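Local coordinates for possible flavin reductase (Haemophilus somnus 129PT, PDB 2R0X), which probably binds FMN and may act as an NADPH-dependent flavin reductase of the split-barrel type, at residues Asn65-Val70 against Thr104-Leu109; Ile114-Glu119 against Cys134-Ile139. All blocks are in the same frame, centred on the assembly; numbering follows the deposited sequence.

How the contacts relate
From the N terminus, the chain leaves helix 59-65, runs out along strand 67-72, and returns to it after 33 intervening residues, 12 of them helical, when Thr-104 to Leu-109 pass over that strand; this closes contact 1. Strand 114-126 is the next strand after 108-109, across a short connection, and turns back into strand 129-141, so contact 2 closes a local hairpin. The two loops are in series, neither enclosing the other, with contact centres about 8 Å apart. They share a sheet: strand 67-72 pairs with strand 114-126, Leu-68 O lying 2.8 Å from Cys-118 N. On one face of that sheet, Thr-104 OG1 meets Asp-117 OD1 at 2.6 Å, tying the loop to the hairpin.

Contact 1 (Asn65-Val70 against Thr104-Leu109)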
loop_
_atom_site.group_PDB
_atom_site.type_symbol
_atom_site.label_atom_id
_atom_site.label_comp_id
_atom_site.label_asym_id
_atom_site.label_seq_id
_atom_site.Cartn_x
_atom_site.Cartn_y
_atom_site.Cartn_z
ATOM N N ASN A 65 -15.099 -0.863 17.464
ATOM C CA ASN A 65 -15.557 -2.169 16.948
ATOM C C ASN A 65 -14.485 -3.210 16.798
ATOM O O ASN A 65 -14.693 -4.402 16.989
ATOM C CB ASN A 65 -16.226 -2.039 15.593
ATOM C CG ASN A 65 -17.414 -1.164 15.642
ATOM O OD1 ASN A 65 -17.916 -0.852 16.734
ATOM N ND2 ASN A 65 -17.902 -0.758 14.482
ATOM N N ARG A 66 -13.329 -2.750 16.374
ATOM C CA ARG A 66 -12.193 -3.640 16.175
ATOM C C ARG A 66 -12.346 -4.712 15.097
ATOM O O ARG A 66 -11.645 -5.734 15.097
ATOM C CB ARG A 66 -11.716 -4.199 17.500
ATOM C CG ARG A 66 -11.197 -3.094 18.405
ATOM C CD ARG A 66 -9.939 -2.388 17.887
ATOM N NE ARG A 66 -8.795 -3.282 17.861
ATOM C CZ ARG A 66 -7.964 -3.446 18.885
ATOM N NH1 ARG A 66 -8.073 -2.742 19.998
ATOM N NH2 ARG A 66 -7.020 -4.355 18.782
ATOM N N VAL A 67 -13.190 -4.390 14.113
ATOM C CA VAL A 67 -13.314 -5.172 12.892
ATOM C C VAL A 67 -13.468 -4.197 11.748
ATOM O O VAL A 67 -13.939 -3.066 11.965
ATOM C CB VAL A 67 -14.525 -6.138 12.946
ATOM C CG1 VAL A 67 -14.262 -7.277 13.978
ATOM C CG2 VAL A 67 -15.828 -5.421 13.238
ATOM N N LEU A 68 -13.082 -4.611 10.548
ATOM C CA LEU A 68 -13.311 -3.796 9.365
ATOM C C LEU A 68 -13.390 -4.728 8.168
ATOM O O LEU A 68 -12.896 -5.838 8.173
ATOM C CB LEU A 68 -12.241 -2.719 9.194
ATOM C CG LEU A 68 -10.788 -3.083 9.024
ATOM C CD1 LEU A 68 -10.479 -3.603 7.636
ATOM C CD2 LEU A 68 -9.934 -1.853 9.276
HETATM N N MSE A 69 -13.973 -4.182 7.103
HETATM C CA MSE A 69 -13.999 -4.805 5.781
HETATM C C MSE A 69 -13.244 -3.917 4.805
HETATM O O MSE A 69 -13.541 -2.716 4.740
HETATM C CB MSE A 69 -15.446 -4.921 5.327
HETATM C CG MSE A 69 -15.631 -5.540 3.948
HETATM SE SE MSE A 69 -15.560 -7.456 3.837
HETATM C CE MSE A 69 -17.140 -7.733 4.957
ATOM N N VAL A 70 -12.295 -4.483 4.066
ATOM C CA VAL A 70 -11.675 -3.774 2.950
ATOM C C VAL A 70 -12.439 -4.186 1.692
ATOM O O VAL A 70 -12.414 -5.341 1.307
ATOM C CB VAL A 70 -10.181 -4.088 2.800
ATOM C CG1 VAL A 70 -9.594 -3.397 1.584
ATOM C CG2 VAL A 70 -9.436 -3.631 4.077
ATOM N N THR A 104 -17.664 -10.592 10.261
ATOM C CA THR A 104 -17.546 -9.611 11.346
ATOM C C THR A 104 -18.751 -8.708 11.561
ATOM O O THR A 104 -18.836 -8.041 12.572
ATOM C CB THR A 104 -16.326 -8.732 11.195
ATOM O OG1 THR A 104 -16.546 -7.810 10.137
ATOM C CG2 THR A 104 -15.030 -9.522 11.030
ATOM N N GLY A 105 -19.646 -8.649 10.580
ATOM C CA GLY A 105 -20.673 -7.648 10.573
ATOM C C GLY A 105 -20.293 -6.353 9.882
ATOM O O GLY A 105 -21.181 -5.534 9.580
ATOM N N SER A 106 -19.010 -6.178 9.563
ATOM C CA SER A 106 -18.605 -5.023 8.784
ATOM C C SER A 106 -19.292 -5.102 7.408
ATOM O O SER A 106 -19.353 -6.190 6.801
ATOM C CB SER A 106 -17.088 -5.008 8.588
ATOM O OG SER A 106 -16.439 -4.936 9.832
ATOM N N PRO A 107 -19.812 -3.996 6.882
ATOM C CA PRO A 107 -20.564 -4.063 5.625
ATOM C C PRO A 107 -19.705 -4.462 4.420
ATOM O O PRO A 107 -18.665 -3.859 4.146
ATOM C CB PRO A 107 -21.087 -2.647 5.463
ATOM C CG PRO A 107 -21.057 -2.055 6.788
ATOM C CD PRO A 107 -19.978 -2.709 7.544
HETATM N N MSE A 108 -20.159 -5.506 3.724
HETATM C CA MSE A 108 -19.565 -5.996 2.509
HETATM C C MSE A 108 -20.202 -5.355 1.313
HETATM O O MSE A 108 -21.409 -5.483 1.106
HETATM C CB MSE A 108 -19.735 -7.497 2.389
HETATM C CG MSE A 108 -18.851 -8.120 1.345
HETATM SE SE MSE A 108 -19.318 -9.856 0.708
HETATM C CE MSE A 108 -20.100 -9.371 -0.961
ATOM N N LEU A 109 -19.410 -4.665 0.501
ATOM C CA LEU A 109 -19.896 -4.010 -0.685
ATOM C C LEU A 109 -20.147 -5.067 -1.760
ATOM O O LEU A 109 -19.239 -5.777 -2.201
ATOM C CB LEU A 109 -18.816 -3.028 -1.189
ATOM C CG LEU A 109 -19.120 -2.308 -2.524
ATOM C CD1 LEU A 109 -20.418 -1.551 -2.454
ATOM C CD2 LEU A 109 -17.971 -1.398 -2.859
#
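Val-67, the first residue of strand 67-72, meets Thr-104 tip to tip, its CB 3.6 Å from Thr-104 CB. Val-67 CG1 packs on CB and CG2 of Thr-104, while Val-67 CG2, also near Thr-104 CB, reaches Ser-106 OG at 3.5 Å. The CB of Leu-68 points away, leaving its backbone as the contact surface; Ser-106 OG rests 3.4 Å from Leu-68 CA. That hydroxyl is also close to Leu-68 N, but the poor angle excludes a hydrogen bond. It donates instead to Thr-104 OG1 (2.9 Å), which also accepts from Ser-106 N (3.0 Å, N-H...O 162°) in an ST turn and is hydrogen-bonded to Asp-117. Three partners thus fix the threonine hydroxyl.

Met-69, a selenomethionine, makes the broadest contact. Its CG stands anti to the backbone N (chi1 179°) and lies 3.5 Å from Pro-107 O; bends at chi2 and chi3 then bring CE to 3.3 Å from Ser-106 O and 3.7 Å from Met-108 CB. The side chains of the two selenomethionines slant across one another. No hydrogen bond joins the segments, so the contact rests on van der Waals packing, much of it side chain against backbone.

Around it, strand 67-72 lies between strands 17-25 and 114-126: Met-69 bonds through its backbone to Thr-23, and Val-70 to Phe-116. The loop covers the sheet face bearing Val-67 and Met-69, with Pro-107 O held by Thr-23 OG1, before Met-108 pairs with Thr-100 in the small sheet of strands 99-100 and 108-109.

Contact 2 (Ile114-Glu119 against Cys134-Ile139); sequences INFDCE and CKIVDI
Asp-117 sits opposite both Val-137 and Asp-138 in a classic beta bulge, which shifts the register by one residue within the antiparallel hairpin of strands 114-126 and 129-141. Asp-117 O accepts two bonds: Val-137 N comes in the carbonyl plane at 2.8 Å, whereas the bond from Asp-138 N is longer, 3.3 Å, with its donor tilted 26° from that plane. Asp-117 N is satisfied by Asp-138 O (2.8 Å). Beyond the bulge, Glu-119 and Lys-135 form a hydrogen-bonded pair, with Glu-119 N to Lys-135 O and Lys-135 N to Glu-119 O both 2.9 Å.

The aspartate carboxylates find partners in the loop preceding strand 108-109: Asp-117 uses OD1 for Thr-104 OG1 and OD2 for Thr-103 N, and Asp-138 OD2 bonds Thr-103 OG1. The other face is apolar. Phe-116 CD2 lies near Ile-136 CD1, and Cys-118 SG rests against Ile-136 CG1; Ala-11 of the second subunit packs on Phe-116 and Ile-139.

Val-137 CG1 touches the Glu-119 carboxylate carbon CD at 3.7 Å. Lys-135 leaves with CG anti to its backbone N (chi1 179°) and, staying extended, carries NZ out alongside Glu-119; a shared water donates to Glu-119 OE1 and accepts from Lys-135 NZ, both at 2.7 Å.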
loop_
_atom_site.group_PDB
_atom_site.type_symbol
_atom_site.label_atom_id
_atom_site.label_comp_id
_atom_site.label_asym_id
_atom_site.label_seq_id
_atom_site.Cartn_x
_atom_site.Cartn_y
_atom_site.Cartn_z
ATOM N N ILE A 114 -12.942 -7.067 -4.701
ATOM C CA ILE A 114 -12.487 -7.985 -3.653
ATOM C C ILE A 114 -13.065 -7.495 -2.344
ATOM O O ILE A 114 -13.223 -6.298 -2.170
ATOM C CB ILE A 114 -10.909 -8.011 -3.484
ATOM C CG1 ILE A 114 -10.147 -7.644 -4.766
ATOM C CG2 ILE A 114 -10.486 -9.366 -2.971
ATOM C CD1 ILE A 114 -8.673 -7.370 -4.545
ATOM N N ASN A 115 -13.330 -8.418 -1.432
ATOM C CA ASN A 115 -13.801 -8.106 -0.105
ATOM C C ASN A 115 -12.985 -8.884 0.927
ATOM O O ASN A 115 -12.964 -10.109 0.880
ATOM C CB ASN A 115 -15.294 -8.443 0.079
ATOM C CG ASN A 115 -16.184 -7.886 -1.048
ATOM O OD1 ASN A 115 -16.459 -8.590 -2.027
ATOM N ND2 ASN A 115 -16.662 -6.657 -0.889
ATOM N N PHE A 116 -12.284 -8.175 1.801
ATOM C CA PHE A 116 -11.500 -8.795 2.867
ATOM C C PHE A 116 -12.094 -8.409 4.209
ATOM O O PHE A 116 -12.081 -7.257 4.588
ATOM C CB PHE A 116 -10.054 -8.292 2.861
ATOM C CG PHE A 116 -9.298 -8.428 1.573
ATOM C CD1 PHE A 116 -9.331 -7.431 0.621
ATOM C CD2 PHE A 116 -8.497 -9.511 1.345
ATOM C CE1 PHE A 116 -8.561 -7.525 -0.545
ATOM C CE2 PHE A 116 -7.702 -9.579 0.184
ATOM C CZ PHE A 116 -7.769 -8.577 -0.739
ATOM N N ASP A 117 -12.672 -9.392 4.913
ATOM C CA ASP A 117 -13.282 -9.136 6.238
ATOM C C ASP A 117 -12.240 -9.444 7.300
ATOM O O ASP A 117 -11.630 -10.482 7.235
ATOM C CB ASP A 117 -14.518 -10.043 6.415
ATOM C CG ASP A 117 -15.481 -9.498 7.450
ATOM O OD1 ASP A 117 -15.257 -8.385 7.951
ATOM O OD2 ASP A 117 -16.477 -10.205 7.736
ATOM N N CYS A 118 -12.044 -8.492 8.204
ATOM C CA CYS A 118 -10.888 -8.494 9.082
ATOM C C CYS A 118 -11.200 -8.160 10.523
ATOM O O CYS A 118 -12.125 -7.448 10.864
ATOM C CB CYS A 118 -9.882 -7.444 8.598
ATOM S SG CYS A 118 -9.336 -7.549 6.880
ATOM N N GLU A 119 -10.323 -8.709 11.365
ATOM C CA GLU A 119 -10.228 -8.316 12.759
ATOM C C GLU A 119 -9.061 -7.367 12.925
ATOM O O GLU A 119 -7.984 -7.627 12.395
ATOM C CB GLU A 119 -10.003 -9.553 13.650
ATOM C CG GLU A 119 -11.233 -10.469 13.694
ATOM C CD GLU A 119 -11.016 -11.817 14.331
ATOM O OE1 GLU A 119 -9.865 -12.195 14.656
ATOM O OE2 GLU A 119 -12.045 -12.530 14.446
ATOM N N CYS A 134 -4.536 -5.941 10.479
ATOM C CA CYS A 134 -5.836 -6.591 10.286
ATOM C C CYS A 134 -5.688 -8.037 9.830
ATOM O O CYS A 134 -5.364 -8.302 8.680
ATOM C CB CYS A 134 -6.607 -5.809 9.220
ATOM S SG CYS A 134 -6.969 -4.100 9.670
ATOM N N LYS A 135 -6.036 -8.955 10.716
ATOM C CA LYS A 135 -6.064 -10.360 10.385
ATOM C C LYS A 135 -7.300 -10.615 9.523
ATOM O O LYS A 135 -8.413 -10.286 9.916
ATOM C CB LYS A 135 -6.136 -11.202 11.657
ATOM C CG LYS A 135 -6.196 -12.669 11.370
ATOM C CD LYS A 135 -6.452 -13.492 12.667
ATOM C CE LYS A 135 -6.671 -14.912 12.370
ATOM N NZ LYS A 135 -6.897 -15.587 13.693
ATOM N N ILE A 136 -7.118 -11.259 8.394
ATOM C CA ILE A 136 -8.224 -11.560 7.466
ATOM C C ILE A 136 -8.943 -12.815 7.928
ATOM O O ILE A 136 -8.331 -13.856 8.122
ATOM C CB ILE A 136 -7.732 -11.721 6.018
ATOM C CG1 ILE A 136 -7.042 -10.409 5.571
ATOM C CG2 ILE A 136 -8.864 -12.106 5.101
ATOM C CD1 ILE A 136 -6.144 -10.627 4.401
ATOM N N VAL A 137 -10.248 -12.712 8.131
ATOM C CA VAL A 137 -11.041 -13.846 8.595
ATOM C C VAL A 137 -12.066 -14.334 7.574
ATOM O O VAL A 137 -12.609 -15.418 7.774
ATOM C CB VAL A 137 -11.697 -13.587 9.952
ATOM C CG1 VAL A 137 -10.600 -13.338 11.024
ATOM C CG2 VAL A 137 -12.669 -12.416 9.894
ATOM N N ASP A 138 -12.306 -13.604 6.475
ATOM C CA ASP A 138 -13.186 -14.086 5.424
ATOM C C ASP A 138 -12.841 -13.262 4.175
ATOM O O ASP A 138 -12.426 -12.129 4.285
ATOM C CB ASP A 138 -14.676 -13.935 5.870
ATOM C CG ASP A 138 -15.620 -14.878 5.213
ATOM O OD1 ASP A 138 -15.268 -15.492 4.180
ATOM O OD2 ASP A 138 -16.768 -14.975 5.746
ATOM N N ILE A 139 -13.002 -13.865 3.005
ATOM C CA ILE A 139 -12.668 -13.219 1.728
ATOM C C ILE A 139 -13.762 -13.575 0.745
ATOM O O ILE A 139 -14.222 -14.704 0.692
ATOM C CB ILE A 139 -11.315 -13.677 1.168
ATOM C CG1 ILE A 139 -10.156 -13.200 2.033
ATOM C CG2 ILE A 139 -11.111 -13.236 -0.302
ATOM C CD1 ILE A 139 -8.750 -13.608 1.553
HETATM O O HOH W 1 -9.244 -14.852 14.889
#